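Local structure of putative vitamin-B12 independent methionine synthase family protein (Listeria monocytogenes, 1YPX) at residues I234-C239 with D267-E272; E272-R277 with S331-F336; L292-G297 with S326-S331; L298-T303 with W351-Y356. The protein probably binds zinc and may transfer a methyl group from 5-methyltetrahydropteroyltriglutamate to homocysteine, as cobalamin-independent methionine synthases do. All blocks are in the same frame, centred on the assembly; numbering follows the deposited sequence.

From the N terminus, the chain first pairs strand 233-238 with strand 268-272 in contact 1, closing a loop that holds the short helix 258-261. Contact 2 opens where contact 1 ends, at the shared Glu-272, and closes at residues 331-336. Within that longer loop lies contact 3, joining strand 293-299 to strand 328-332 around helix 310-322. Contact 4 starts from the end of strand 293-299 and reaches helix 347-364, so it crosses both contacts 2 and 3. Contacts 1 and 3 are stitched together inside one parallel sheet, for example by Phe-269 O and Val-295 N, while contacts 2 and 4 join strand ends, loops and the C-terminal helix.

Contact 1 of 4, residues I234-C239 with D267-E272; sequences ITMHIC and DGFFLE
Strands 234-238 and 268-272 run parallel, their axes 4.5 Å apart at closest and their directions differing by 19°. Met-236 anchors the register: its N donates to Gly-268 O at 2.9 Å and its O accepts from Phe-270 N at 2.7 Å. Phe-270 O is gripped twice, by Ile-238 N and by His-237 ND1 at 3.0 Å, the two donors arriving from opposite faces of the carbonyl plane. The ND1 bond limits the rotation of the imidazole, whose CG stands anti to the backbone N (chi1 175°), and NE2 faces Cys-334. Both strands belong to the parallel sheet of a TIM-barrel-like fold, where His-237 and, just beyond it, Cys-239 lie beside Cys-334; the three may form an empty metal site, as the family's zinc binding would suggest. Phe-270, on the same face of the sheet as His-237, turns its ring edge to Thr-235 CB, 3.7 Å from CE1, while Thr-235 OG1 bonds Gln-185 of the preceding strand. Met-236, Ile-238, Phe-269 and Leu-271 share the other face. There CB of Met-236, a selenomethionine, lies 3.5 Å from Phe-269 CE1, the two side chains running side by side, and Ile-238 CG1 comes within 3.9 Å of Phe-269 CD1. Just before strand 268-272, Asp-267 OD2 uses its anti lone pair to accept Ile-234 N at 2.9 Å, and it also pairs with Lys-228.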
loop_
_atom_site.group_PDB
_atom_site.type_symbol
_atom_site.label_atom_id
_atom_site.label_comp_id
_atom_site.label_asym_id
_atom_site.label_seq_id
_atom_site.Cartn_x
_atom_site.Cartn_y
_atom_site.Cartn_z
ATOM N N ILE A 234 -10.261 1.139 0.663
ATOM C CA ILE A 234 -8.996 1.670 1.131
ATOM C C ILE A 234 -8.315 0.666 2.033
ATOM O O ILE A 234 -8.670 0.510 3.197
ATOM C CB ILE A 234 -9.162 3.000 1.872
ATOM C CG1 ILE A 234 -9.598 4.082 0.861
ATOM C CG2 ILE A 234 -7.841 3.364 2.578
ATOM C CD1 ILE A 234 -9.542 5.536 1.368
ATOM N N THR A 235 -7.341 -0.034 1.474
ATOM C CA THR A 235 -6.606 -1.034 2.217
ATOM C C THR A 235 -5.339 -0.428 2.778
ATOM O O THR A 235 -4.843 0.601 2.296
ATOM C CB THR A 235 -6.202 -2.222 1.317
ATOM O OG1 THR A 235 -5.464 -1.743 0.172
ATOM C CG2 THR A 235 -7.435 -2.992 0.880
HETATM N N MSE A 236 -4.798 -1.092 3.787
HETATM C CA MSE A 236 -3.585 -0.620 4.420
HETATM C C MSE A 236 -2.503 -1.672 4.468
HETATM O O MSE A 236 -2.724 -2.765 4.964
HETATM C CB MSE A 236 -3.891 -0.177 5.846
HETATM C CG MSE A 236 -2.706 0.428 6.569
HETATM SE SE MSE A 236 -3.196 2.068 7.485
HETATM C CE MSE A 236 -2.717 1.570 9.308
ATOM N N HIS A 237 -1.333 -1.350 3.941
ATOM C CA HIS A 237 -0.225 -2.286 4.010
ATOM C C HIS A 237 0.667 -1.894 5.197
ATOM O O HIS A 237 1.333 -0.854 5.156
ATOM C CB HIS A 237 0.583 -2.281 2.708
ATOM C CG HIS A 237 1.817 -3.130 2.757
ATOM N ND1 HIS A 237 1.829 -4.413 3.271
ATOM C CD2 HIS A 237 3.087 -2.876 2.360
ATOM C CE1 HIS A 237 3.051 -4.908 3.191
ATOM N NE2 HIS A 237 3.834 -3.995 2.642
ATOM N N ILE A 238 0.632 -2.714 6.258
ATOM C CA ILE A 238 1.449 -2.519 7.473
ATOM C C ILE A 238 2.739 -3.274 7.203
ATOM O O ILE A 238 2.817 -4.476 7.451
ATOM C CB ILE A 238 0.837 -3.180 8.747
ATOM C CG1 ILE A 238 -0.623 -2.760 8.941
ATOM C CG2 ILE A 238 1.649 -2.774 9.979
ATOM C CD1 ILE A 238 -0.802 -1.285 9.204
ATOM N N CYS A 239 3.749 -2.581 6.701
ATOM C CA CYS A 239 5.012 -3.230 6.373
ATOM C C CYS A 239 5.884 -3.519 7.588
ATOM O O CYS A 239 5.849 -2.783 8.575
ATOM C CB CYS A 239 5.785 -2.355 5.388
ATOM S SG CYS A 239 6.927 -3.256 4.344
ATOM N N ASP A 267 -10.802 -0.772 5.220
ATOM C CA ASP A 267 -11.475 -1.938 4.669
ATOM C C ASP A 267 -10.710 -3.245 4.761
ATOM O O ASP A 267 -11.272 -4.259 5.158
ATOM C CB ASP A 267 -11.858 -1.663 3.223
ATOM C CG ASP A 267 -12.790 -0.491 3.098
ATOM O OD1 ASP A 267 -13.919 -0.597 3.628
ATOM O OD2 ASP A 267 -12.395 0.533 2.490
ATOM N N GLY A 268 -9.439 -3.228 4.383
ATOM C CA GLY A 268 -8.647 -4.430 4.445
ATOM C C GLY A 268 -7.255 -4.071 4.886
ATOM O O GLY A 268 -6.868 -2.904 4.814
ATOM N N PHE A 269 -6.499 -5.073 5.326
ATOM C CA PHE A 269 -5.117 -4.894 5.800
ATOM C C PHE A 269 -4.160 -5.922 5.179
ATOM O O PHE A 269 -4.420 -7.120 5.229
ATOM C CB PHE A 269 -5.058 -5.067 7.325
ATOM C CG PHE A 269 -5.349 -3.818 8.108
ATOM C CD1 PHE A 269 -4.412 -2.788 8.176
ATOM C CD2 PHE A 269 -6.529 -3.698 8.835
ATOM C CE1 PHE A 269 -4.646 -1.651 8.967
ATOM C CE2 PHE A 269 -6.778 -2.569 9.630
ATOM C CZ PHE A 269 -5.830 -1.543 9.697
ATOM N N PHE A 270 -3.058 -5.460 4.603
ATOM C CA PHE A 270 -2.067 -6.373 4.040
ATOM C C PHE A 270 -0.964 -6.571 5.078
ATOM O O PHE A 270 -0.052 -5.740 5.223
ATOM C CB PHE A 270 -1.477 -5.831 2.741
ATOM C CG PHE A 270 -2.390 -5.994 1.553
ATOM C CD1 PHE A 270 -3.535 -5.202 1.423
ATOM C CD2 PHE A 270 -2.095 -6.929 0.555
ATOM C CE1 PHE A 270 -4.371 -5.334 0.311
ATOM C CE2 PHE A 270 -2.915 -7.074 -0.563
ATOM C CZ PHE A 270 -4.057 -6.274 -0.691
ATOM N N LEU A 271 -1.091 -7.684 5.807
ATOM C CA LEU A 271 -0.190 -8.099 6.885
ATOM C C LEU A 271 0.783 -9.158 6.405
ATOM O O LEU A 271 0.356 -10.171 5.858
ATOM C CB LEU A 271 -1.009 -8.700 8.022
ATOM C CG LEU A 271 -2.107 -7.812 8.581
ATOM C CD1 LEU A 271 -3.105 -8.633 9.411
ATOM C CD2 LEU A 271 -1.441 -6.746 9.423
ATOM N N GLU A 272 2.079 -8.957 6.629
ATOM C CA GLU A 272 3.059 -9.958 6.186
ATOM C C GLU A 272 3.583 -10.885 7.296
ATOM O O GLU A 272 3.836 -10.449 8.416
ATOM C CB GLU A 272 4.235 -9.282 5.466
ATOM C CG GLU A 272 5.070 -8.325 6.289
ATOM C CD GLU A 272 6.388 -8.025 5.603
ATOM O OE1 GLU A 272 7.150 -8.982 5.359
ATOM O OE2 GLU A 272 6.667 -6.848 5.298
#

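Contact 2 of 4, residues E272-R277 with S331-F336; sequences EYDNER and SPQCGF. With PO4 (phosphate ion), chain B.
Tyr-273 OH donates to O3 of the bound phosphate at 2.6 Å, the phosphorus lying at the ring edge and in its plane. Lys-285 NZ also bonds this ion, which probably came from the crystallisation liquor. While Tyr-273 points away from the 331-336 segment, Glu-272 points toward it and lies against Gln-333. Their side chains pass obliquely, with Glu-272 CB 3.7 Å from Gln-333 CB, and the carboxylate and amide planes are turned 50° apart. Both CG atoms stand between backbone N and carbonyl carbon (chi1 63° and 59°), beyond which both chains extend, and Glu-272 OE1 ends 4.0 Å from Gln-333 NE2, with no hydrogen bond across the pair. The glutamate is held instead through OE2 by the backbone N of Arg-240. Next along the loop, Cys-334 CB lies 4.3 Å from Glu-272 OE2. With His-237 and Cys-239 also near, this grouping is consistent with the His/Cys/Glu/Cys zinc site of cobalamin-independent methionine synthases, here without a modelled metal.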
loop_
_atom_site.group_PDB
_atom_site.type_symbol
_atom_site.label_atom_id
_atom_site.label_comp_id
_atom_site.label_asym_id
_atom_site.label_seq_id
_atom_site.Cartn_x
_atom_site.Cartn_y
_atom_site.Cartn_z
ATOM N N GLU A 272 2.079 -8.957 6.629
ATOM C CA GLU A 272 3.059 -9.958 6.186
ATOM C C GLU A 272 3.583 -10.885 7.296
ATOM O O GLU A 272 3.836 -10.449 8.416
ATOM C CB GLU A 272 4.235 -9.282 5.466
ATOM C CG GLU A 272 5.070 -8.325 6.289
ATOM C CD GLU A 272 6.388 -8.025 5.603
ATOM O OE1 GLU A 272 7.150 -8.982 5.359
ATOM O OE2 GLU A 272 6.667 -6.848 5.298
ATOM N N TYR A 273 3.747 -12.166 6.970
ATOM C CA TYR A 273 4.213 -13.154 7.941
ATOM C C TYR A 273 5.389 -13.997 7.401
ATOM O O TYR A 273 5.590 -14.101 6.186
ATOM C CB TYR A 273 3.051 -14.085 8.322
ATOM C CG TYR A 273 1.803 -13.399 8.873
ATOM C CD1 TYR A 273 1.707 -13.035 10.224
ATOM C CD2 TYR A 273 0.701 -13.151 8.049
ATOM C CE1 TYR A 273 0.539 -12.443 10.741
ATOM C CE2 TYR A 273 -0.462 -12.563 8.547
ATOM C CZ TYR A 273 -0.542 -12.212 9.890
ATOM O OH TYR A 273 -1.703 -11.637 10.370
ATOM N N ASP A 274 6.166 -14.598 8.301
ATOM C CA ASP A 274 7.287 -15.436 7.876
ATOM C C ASP A 274 6.827 -16.887 7.776
ATOM O O ASP A 274 5.629 -17.177 7.838
ATOM C CB ASP A 274 8.455 -15.333 8.863
ATOM C CG ASP A 274 9.799 -15.082 8.167
ATOM O OD1 ASP A 274 10.845 -15.109 8.849
ATOM O OD2 ASP A 274 9.810 -14.848 6.937
ATOM N N ASN A 275 7.782 -17.796 7.616
ATOM C CA ASN A 275 7.471 -19.217 7.511
ATOM C C ASN A 275 7.360 -19.824 8.910
ATOM O O ASN A 275 6.578 -20.751 9.129
ATOM C CB ASN A 275 8.563 -19.937 6.715
ATOM C CG ASN A 275 8.009 -21.028 5.816
ATOM O OD1 ASN A 275 7.360 -21.971 6.278
ATOM N ND2 ASN A 275 8.266 -20.904 4.519
ATOM N N GLU A 276 8.149 -19.297 9.849
ATOM C CA GLU A 276 8.126 -19.773 11.236
ATOM C C GLU A 276 7.515 -18.675 12.096
ATOM O O GLU A 276 8.003 -17.547 12.107
ATOM C CB GLU A 276 9.543 -20.082 11.755
ATOM C CG GLU A 276 9.577 -21.043 12.967
ATOM C CD GLU A 276 10.811 -20.877 13.869
ATOM O OE1 GLU A 276 11.060 -21.768 14.716
ATOM O OE2 GLU A 276 11.524 -19.855 13.751
ATOM N N ARG A 277 6.447 -19.002 12.814
ATOM C CA ARG A 277 5.798 -18.012 13.661
ATOM C C ARG A 277 6.238 -18.162 15.115
ATOM O O ARG A 277 7.258 -17.597 15.524
ATOM C CB ARG A 277 4.275 -18.137 13.556
ATOM C CG ARG A 277 3.544 -16.798 13.609
ATOM C CD ARG A 277 2.043 -16.986 13.537
ATOM N NE ARG A 277 1.559 -17.792 14.656
ATOM C CZ ARG A 277 1.721 -17.461 15.934
ATOM N NH1 ARG A 277 1.248 -18.250 16.893
ATOM N NH2 ARG A 277 2.355 -16.337 16.250
ATOM N N SER A 331 -1.769 -13.327 -0.334
ATOM C CA SER A 331 -0.913 -12.490 -1.158
ATOM C C SER A 331 0.486 -12.779 -0.743
ATOM O O SER A 331 0.709 -13.501 0.216
ATOM C CB SER A 331 -1.144 -11.024 -0.860
ATOM O OG SER A 331 -0.468 -10.683 0.339
ATOM N N PRO A 332 1.457 -12.230 -1.472
ATOM C CA PRO A 332 2.833 -12.499 -1.049
ATOM C C PRO A 332 3.088 -11.535 0.124
ATOM O O PRO A 332 2.320 -10.597 0.309
ATOM C CB PRO A 332 3.653 -12.221 -2.311
ATOM C CG PRO A 332 2.797 -11.282 -3.109
ATOM C CD PRO A 332 1.389 -11.706 -2.848
ATOM N N GLN A 333 4.119 -11.787 0.930
ATOM C CA GLN A 333 4.416 -10.959 2.108
ATOM C C GLN A 333 4.545 -9.443 1.890
ATOM O O GLN A 333 4.011 -8.659 2.676
ATOM C CB GLN A 333 5.665 -11.497 2.834
ATOM C CG GLN A 333 6.927 -11.535 1.976
ATOM C CD GLN A 333 8.161 -12.007 2.734
ATOM O OE1 GLN A 333 8.165 -13.085 3.336
ATOM N NE2 GLN A 333 9.220 -11.203 2.695
ATOM N N CYS A 334 5.260 -9.030 0.847
ATOM C CA CYS A 334 5.427 -7.608 0.532
ATOM C C CYS A 334 5.347 -7.452 -0.984
ATOM O O CYS A 334 4.966 -8.387 -1.697
ATOM C CB CYS A 334 6.785 -7.075 1.030
ATOM S SG CYS A 334 6.989 -5.241 0.974
ATOM N N GLY A 335 5.695 -6.265 -1.465
ATOM C CA GLY A 335 5.680 -6.006 -2.891
ATOM C C GLY A 335 7.034 -6.385 -3.447
ATOM O O GLY A 335 8.051 -6.164 -2.800
ATOM N N PHE A 336 7.046 -6.977 -4.632
ATOM C CA PHE A 336 8.283 -7.388 -5.279
ATOM C C PHE A 336 9.096 -6.157 -5.625
ATOM O O PHE A 336 8.714 -5.385 -6.503
ATOM C CB PHE A 336 7.971 -8.178 -6.553
ATOM C CG PHE A 336 7.062 -9.356 -6.324
ATOM C CD1 PHE A 336 5.679 -9.211 -6.385
ATOM C CD2 PHE A 336 7.593 -10.604 -5.985
ATOM C CE1 PHE A 336 4.840 -10.288 -6.108
ATOM C CE2 PHE A 336 6.762 -11.690 -5.705
ATOM C CZ PHE A 336 5.383 -11.528 -5.764
HETATM P P PO4 B . -1.456 -11.438 13.739
HETATM O O1 PO4 B . -1.744 -12.749 13.266
HETATM O O2 PO4 B . -0.051 -11.267 14.074
HETATM O O3 PO4 B . -1.910 -10.393 12.616
HETATM O O4 PO4 B . -2.305 -10.933 14.882
#

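Contact 3 of 4, residues L292-G297 with S326-S331; sequences LKIVLG and SQLRLS
Val-295 and Arg-329 lie opposite each other in neighbouring parallel strands, where Val-295 CG2 packs 3.5 Å from Arg-329 CB and the two side chains cross at about a right angle. Val-295 CG1, anti to its own N (chi1 -174°), is thereby set against Ser-331 OG and CB. The arginine bends at chi2 (60°) and folds back along its strand: NH1 donates to Ser-326 O at 2.9 Å, in the guanidinium plane, and to Leu-328 O at 3.2 Å. Over one face of the guanidinium runs the Lys-293 chain, its CD 3.8 Å from NE, before NZ curls to Asp-291 O. On the other face of the sheet, Ile-294 CG1 and Leu-328 CD2 meet side by side, while Ala-319 of helix 310-322, which links the strands in a beta-alpha-beta crossover, packs on Leu-328. Backbone hydrogen bonds join the strands, among them Leu-296 N to Arg-329 O at 2.6 Å. With Pro-6 O on NE, three carbonyl oxygens accept from NH1 and NE and would probably solvate the buried cation in place of water.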
loop_
_atom_site.group_PDB
_atom_site.type_symbol
_atom_site.label_atom_id
_atom_site.label_comp_id
_atom_site.label_asym_id
_atom_site.label_seq_id
_atom_site.Cartn_x
_atom_site.Cartn_y
_atom_site.Cartn_z
ATOM N N LEU A 292 -14.134 -6.241 7.792
ATOM C CA LEU A 292 -12.712 -5.925 7.825
ATOM C C LEU A 292 -11.892 -7.135 7.387
ATOM O O LEU A 292 -11.497 -7.971 8.211
ATOM C CB LEU A 292 -12.274 -5.500 9.225
ATOM C CG LEU A 292 -10.753 -5.344 9.376
ATOM C CD1 LEU A 292 -10.275 -4.251 8.436
ATOM C CD2 LEU A 292 -10.381 -5.022 10.814
ATOM N N LYS A 293 -11.637 -7.227 6.088
ATOM C CA LYS A 293 -10.875 -8.344 5.546
ATOM C C LYS A 293 -9.382 -8.106 5.693
ATOM O O LYS A 293 -8.898 -7.011 5.422
ATOM C CB LYS A 293 -11.249 -8.569 4.079
ATOM C CG LYS A 293 -11.231 -7.308 3.232
ATOM C CD LYS A 293 -12.072 -7.460 1.964
ATOM C CE LYS A 293 -13.574 -7.492 2.259
ATOM N NZ LYS A 293 -14.081 -6.229 2.861
ATOM N N ILE A 294 -8.657 -9.126 6.146
ATOM C CA ILE A 294 -7.213 -8.992 6.324
ATOM C C ILE A 294 -6.450 -9.949 5.401
ATOM O O ILE A 294 -6.583 -11.170 5.470
ATOM C CB ILE A 294 -6.772 -9.235 7.815
ATOM C CG1 ILE A 294 -6.793 -10.710 8.141
ATOM C CG2 ILE A 294 -7.668 -8.487 8.791
ATOM C CD1 ILE A 294 -5.417 -11.275 8.161
ATOM N N VAL A 295 -5.662 -9.378 4.509
ATOM C CA VAL A 295 -4.885 -10.177 3.591
ATOM C C VAL A 295 -3.677 -10.726 4.333
ATOM O O VAL A 295 -3.006 -9.996 5.069
ATOM C CB VAL A 295 -4.444 -9.311 2.408
ATOM C CG1 VAL A 295 -3.752 -10.155 1.346
ATOM C CG2 VAL A 295 -5.662 -8.593 1.850
ATOM N N LEU A 296 -3.424 -12.021 4.144
ATOM C CA LEU A 296 -2.313 -12.738 4.776
ATOM C C LEU A 296 -1.167 -12.894 3.773
ATOM O O LEU A 296 -1.299 -13.608 2.776
ATOM C CB LEU A 296 -2.790 -14.131 5.233
ATOM C CG LEU A 296 -3.944 -14.226 6.247
ATOM C CD1 LEU A 296 -4.560 -15.621 6.211
ATOM C CD2 LEU A 296 -3.431 -13.902 7.641
ATOM N N GLY A 297 -0.047 -12.228 4.034
ATOM C CA GLY A 297 1.084 -12.311 3.129
ATOM C C GLY A 297 1.945 -13.502 3.468
ATOM O O GLY A 297 3.018 -13.355 4.058
ATOM N N SER A 326 -14.252 -16.493 5.369
ATOM C CA SER A 326 -15.055 -15.654 4.481
ATOM C C SER A 326 -14.444 -14.261 4.304
ATOM O O SER A 326 -14.645 -13.604 3.279
ATOM C CB SER A 326 -16.483 -15.512 5.033
ATOM O OG SER A 326 -16.470 -14.964 6.346
ATOM N N GLN A 327 -13.693 -13.816 5.305
ATOM C CA GLN A 327 -13.088 -12.502 5.241
ATOM C C GLN A 327 -11.573 -12.500 5.317
ATOM O O GLN A 327 -10.984 -11.616 5.922
ATOM C CB GLN A 327 -13.673 -11.601 6.335
ATOM C CG GLN A 327 -13.858 -12.289 7.681
ATOM C CD GLN A 327 -14.454 -11.369 8.725
ATOM O OE1 GLN A 327 -13.865 -10.345 9.070
ATOM N NE2 GLN A 327 -15.627 -11.728 9.232
ATOM N N LEU A 328 -10.936 -13.486 4.701
ATOM C CA LEU A 328 -9.482 -13.528 4.701
ATOM C C LEU A 328 -9.001 -13.572 3.254
ATOM O O LEU A 328 -9.689 -14.089 2.362
ATOM C CB LEU A 328 -8.970 -14.745 5.497
ATOM C CG LEU A 328 -9.219 -14.779 7.019
ATOM C CD1 LEU A 328 -8.634 -16.049 7.633
ATOM C CD2 LEU A 328 -8.589 -13.557 7.672
ATOM N N ARG A 329 -7.829 -12.992 3.021
ATOM C CA ARG A 329 -7.239 -12.950 1.684
ATOM C C ARG A 329 -5.788 -13.391 1.744
ATOM O O ARG A 329 -5.191 -13.412 2.808
ATOM C CB ARG A 329 -7.327 -11.537 1.092
ATOM C CG ARG A 329 -8.665 -11.190 0.418
ATOM C CD ARG A 329 -9.822 -11.289 1.365
ATOM N NE ARG A 329 -11.101 -10.959 0.736
ATOM C CZ ARG A 329 -12.266 -11.487 1.104
ATOM N NH1 ARG A 329 -12.327 -12.374 2.082
ATOM N NH2 ARG A 329 -13.381 -11.116 0.509
ATOM N N LEU A 330 -5.243 -13.741 0.589
ATOM C CA LEU A 330 -3.883 -14.212 0.463
ATOM C C LEU A 330 -3.090 -13.281 -0.451
ATOM O O LEU A 330 -3.662 -12.538 -1.254
ATOM C CB LEU A 330 -3.915 -15.611 -0.130
ATOM C CG LEU A 330 -2.580 -16.314 -0.355
ATOM C CD1 LEU A 330 -1.899 -16.519 0.973
ATOM C CD2 LEU A 330 -2.817 -17.648 -1.064
ATOM N N SER A 331 -1.769 -13.327 -0.334
ATOM C CA SER A 331 -0.913 -12.490 -1.158
ATOM C C SER A 331 0.486 -12.779 -0.743
ATOM O O SER A 331 0.709 -13.501 0.216
ATOM C CB SER A 331 -1.144 -11.024 -0.860
ATOM O OG SER A 331 -0.468 -10.683 0.339
#

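Contact 4 of 4, residues L298-T303 with W351-Y356; sequences LITSKT and WDKLRY
Lys-353 reaches from helix 347-364 to the loop that follows strand 293-299, and its chain runs past Ile-299 to Thr-300. CB rests 4.1 Å from Ile-299 CG2, the two side chains sliding past each other in opposite directions. From there the chain stays extended through CG, and CD and then CE draw alongside Thr-300 O. A bend at chi4 (-62°) turns the ammonium group back to the loop, where NZ makes a weak hydrogen bond to Thr-300 O at 3.0 Å. Thr-300 OG1 stands 3.2 Å from the same NZ. The strongest partner of the lysine is Glu-307, whose OE2 forms a salt bridge with NZ and also bonds Thr-300 OG1. One turn further along the helix, Tyr-356 CD1 lies 4.1 Å from Ile-299 CG1, the side chains crossing at a slant, and Ile-312 of helix 310-322 packs on both. The C-terminal helix of the TIM-barrel-like fold is thus packed against the C-terminal end of strand 293-299 by apolar contacts at Ile-299. Beyond these, Lys-353, Glu-307 and Thr-300 form a polar cluster in which the carboxylate probably balances the lysine's charge in this partly buried contact.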
loop_
_atom_site.group_PDB
_atom_site.type_symbol
_atom_site.label_atom_id
_atom_site.label_comp_id
_atom_site.label_asym_id
_atom_site.label_seq_id
_atom_site.Cartn_x
_atom_site.Cartn_y
_atom_site.Cartn_z
ATOM N N LEU A 298 1.476 -14.688 3.088
ATOM C CA LEU A 298 2.186 -15.932 3.374
ATOM C C LEU A 298 3.138 -16.390 2.279
ATOM O O LEU A 298 3.815 -17.401 2.445
ATOM C CB LEU A 298 1.175 -17.046 3.649
ATOM C CG LEU A 298 0.019 -16.656 4.569
ATOM C CD1 LEU A 298 -0.870 -17.868 4.828
ATOM C CD2 LEU A 298 0.574 -16.112 5.870
ATOM N N ILE A 299 3.191 -15.667 1.164
ATOM C CA ILE A 299 4.081 -16.055 0.063
ATOM C C ILE A 299 5.360 -15.210 0.045
ATOM O O ILE A 299 5.307 -14.004 -0.198
ATOM C CB ILE A 299 3.360 -15.944 -1.331
ATOM C CG1 ILE A 299 2.415 -17.137 -1.568
ATOM C CG2 ILE A 299 4.384 -15.968 -2.461
ATOM C CD1 ILE A 299 1.344 -17.352 -0.515
ATOM N N THR A 300 6.501 -15.848 0.311
ATOM C CA THR A 300 7.796 -15.160 0.321
ATOM C C THR A 300 8.003 -14.475 -1.019
ATOM O O THR A 300 7.977 -15.119 -2.066
ATOM C CB THR A 300 8.979 -16.141 0.553
ATOM O OG1 THR A 300 8.987 -17.137 -0.477
ATOM C CG2 THR A 300 8.858 -16.822 1.910
ATOM N N SER A 301 8.214 -13.168 -0.974
ATOM C CA SER A 301 8.406 -12.379 -2.179
ATOM C C SER A 301 9.847 -11.915 -2.356
ATOM O O SER A 301 10.140 -11.061 -3.202
ATOM C CB SER A 301 7.474 -11.168 -2.143
ATOM O OG SER A 301 7.633 -10.447 -0.932
ATOM N N LYS A 302 10.741 -12.477 -1.547
ATOM C CA LYS A 302 12.155 -12.128 -1.610
ATOM C C LYS A 302 13.029 -13.320 -1.967
ATOM O O LYS A 302 13.875 -13.229 -2.859
ATOM C CB LYS A 302 12.622 -11.532 -0.277
ATOM C CG LYS A 302 12.032 -10.162 0.031
ATOM C CD LYS A 302 12.761 -9.474 1.185
ATOM C CE LYS A 302 12.672 -10.270 2.480
ATOM N NZ LYS A 302 13.270 -9.515 3.614
ATOM N N THR A 303 12.815 -14.437 -1.280
ATOM C CA THR A 303 13.597 -15.647 -1.510
ATOM C C THR A 303 12.980 -16.531 -2.595
ATOM O O THR A 303 13.018 -16.200 -3.783
ATOM C CB THR A 303 13.726 -16.465 -0.206
ATOM O OG1 THR A 303 13.954 -15.573 0.894
ATOM C CG2 THR A 303 14.894 -17.443 -0.302
ATOM N N TRP A 351 6.389 -13.509 -11.289
ATOM C CA TRP A 351 5.074 -13.854 -11.804
ATOM C C TRP A 351 4.686 -15.283 -11.462
ATOM O O TRP A 351 3.504 -15.599 -11.334
ATOM C CB TRP A 351 5.019 -13.610 -13.320
ATOM C CG TRP A 351 5.136 -12.127 -13.680
ATOM C CD1 TRP A 351 4.296 -11.103 -13.290
ATOM C CD2 TRP A 351 6.168 -11.513 -14.466
ATOM N NE1 TRP A 351 4.750 -9.904 -13.787
ATOM C CE2 TRP A 351 5.894 -10.125 -14.508
ATOM C CE3 TRP A 351 7.299 -12.001 -15.135
ATOM C CZ2 TRP A 351 6.712 -9.221 -15.198
ATOM C CZ3 TRP A 351 8.116 -11.097 -15.822
ATOM C CH2 TRP A 351 7.816 -9.725 -15.846
ATOM N N ASP A 352 5.675 -16.152 -11.292
ATOM C CA ASP A 352 5.369 -17.533 -10.945
ATOM C C ASP A 352 4.767 -17.583 -9.546
ATOM O O ASP A 352 3.781 -18.289 -9.298
ATOM C CB ASP A 352 6.624 -18.401 -11.034
ATOM C CG ASP A 352 6.927 -18.825 -12.458
ATOM O OD1 ASP A 352 7.916 -19.570 -12.666
ATOM O OD2 ASP A 352 6.162 -18.408 -13.367
ATOM N N LYS A 353 5.353 -16.827 -8.627
ATOM C CA LYS A 353 4.821 -16.790 -7.281
ATOM C C LYS A 353 3.434 -16.141 -7.285
ATOM O O LYS A 353 2.630 -16.386 -6.386
ATOM C CB LYS A 353 5.773 -16.030 -6.360
ATOM C CG LYS A 353 7.066 -16.771 -6.088
ATOM C CD LYS A 353 7.981 -15.954 -5.199
ATOM C CE LYS A 353 8.895 -16.851 -4.375
ATOM N NZ LYS A 353 8.101 -17.727 -3.450
ATOM N N LEU A 354 3.148 -15.317 -8.296
ATOM C CA LEU A 354 1.836 -14.670 -8.387
ATOM C C LEU A 354 0.762 -15.651 -8.835
ATOM O O LEU A 354 -0.337 -15.673 -8.287
ATOM C CB LEU A 354 1.871 -13.478 -9.347
ATOM C CG LEU A 354 2.483 -12.179 -8.809
ATOM C CD1 LEU A 354 2.397 -11.094 -9.872
ATOM C CD2 LEU A 354 1.753 -11.752 -7.549
ATOM N N ARG A 355 1.094 -16.466 -9.833
ATOM C CA ARG A 355 0.173 -17.463 -10.342
ATOM C C ARG A 355 -0.032 -18.442 -9.186
ATOM O O ARG A 355 -1.078 -19.084 -9.063
ATOM C CB ARG A 355 0.793 -18.180 -11.545
ATOM C CG ARG A 355 1.739 -17.305 -12.369
ATOM C CD ARG A 355 2.199 -17.996 -13.653
ATOM N NE ARG A 355 1.246 -17.817 -14.744
ATOM C CZ ARG A 355 1.471 -17.062 -15.816
ATOM N NH1 ARG A 355 0.544 -16.949 -16.771
ATOM N NH2 ARG A 355 2.635 -16.430 -15.935
ATOM N N TYR A 356 0.979 -18.545 -8.330
ATOM C CA TYR A 356 0.907 -19.428 -7.170
ATOM C C TYR A 356 -0.158 -18.880 -6.205
ATOM O O TYR A 356 -0.940 -19.639 -5.621
ATOM C CB TYR A 356 2.278 -19.490 -6.490
ATOM C CG TYR A 356 2.407 -20.533 -5.399
ATOM C CD1 TYR A 356 3.048 -20.221 -4.203
ATOM C CD2 TYR A 356 1.942 -21.838 -5.577
ATOM C CE1 TYR A 356 3.234 -21.170 -3.213
ATOM C CE2 TYR A 356 2.125 -22.802 -4.585
ATOM C CZ TYR A 356 2.776 -22.457 -3.405
ATOM O OH TYR A 356 2.999 -23.397 -2.424
#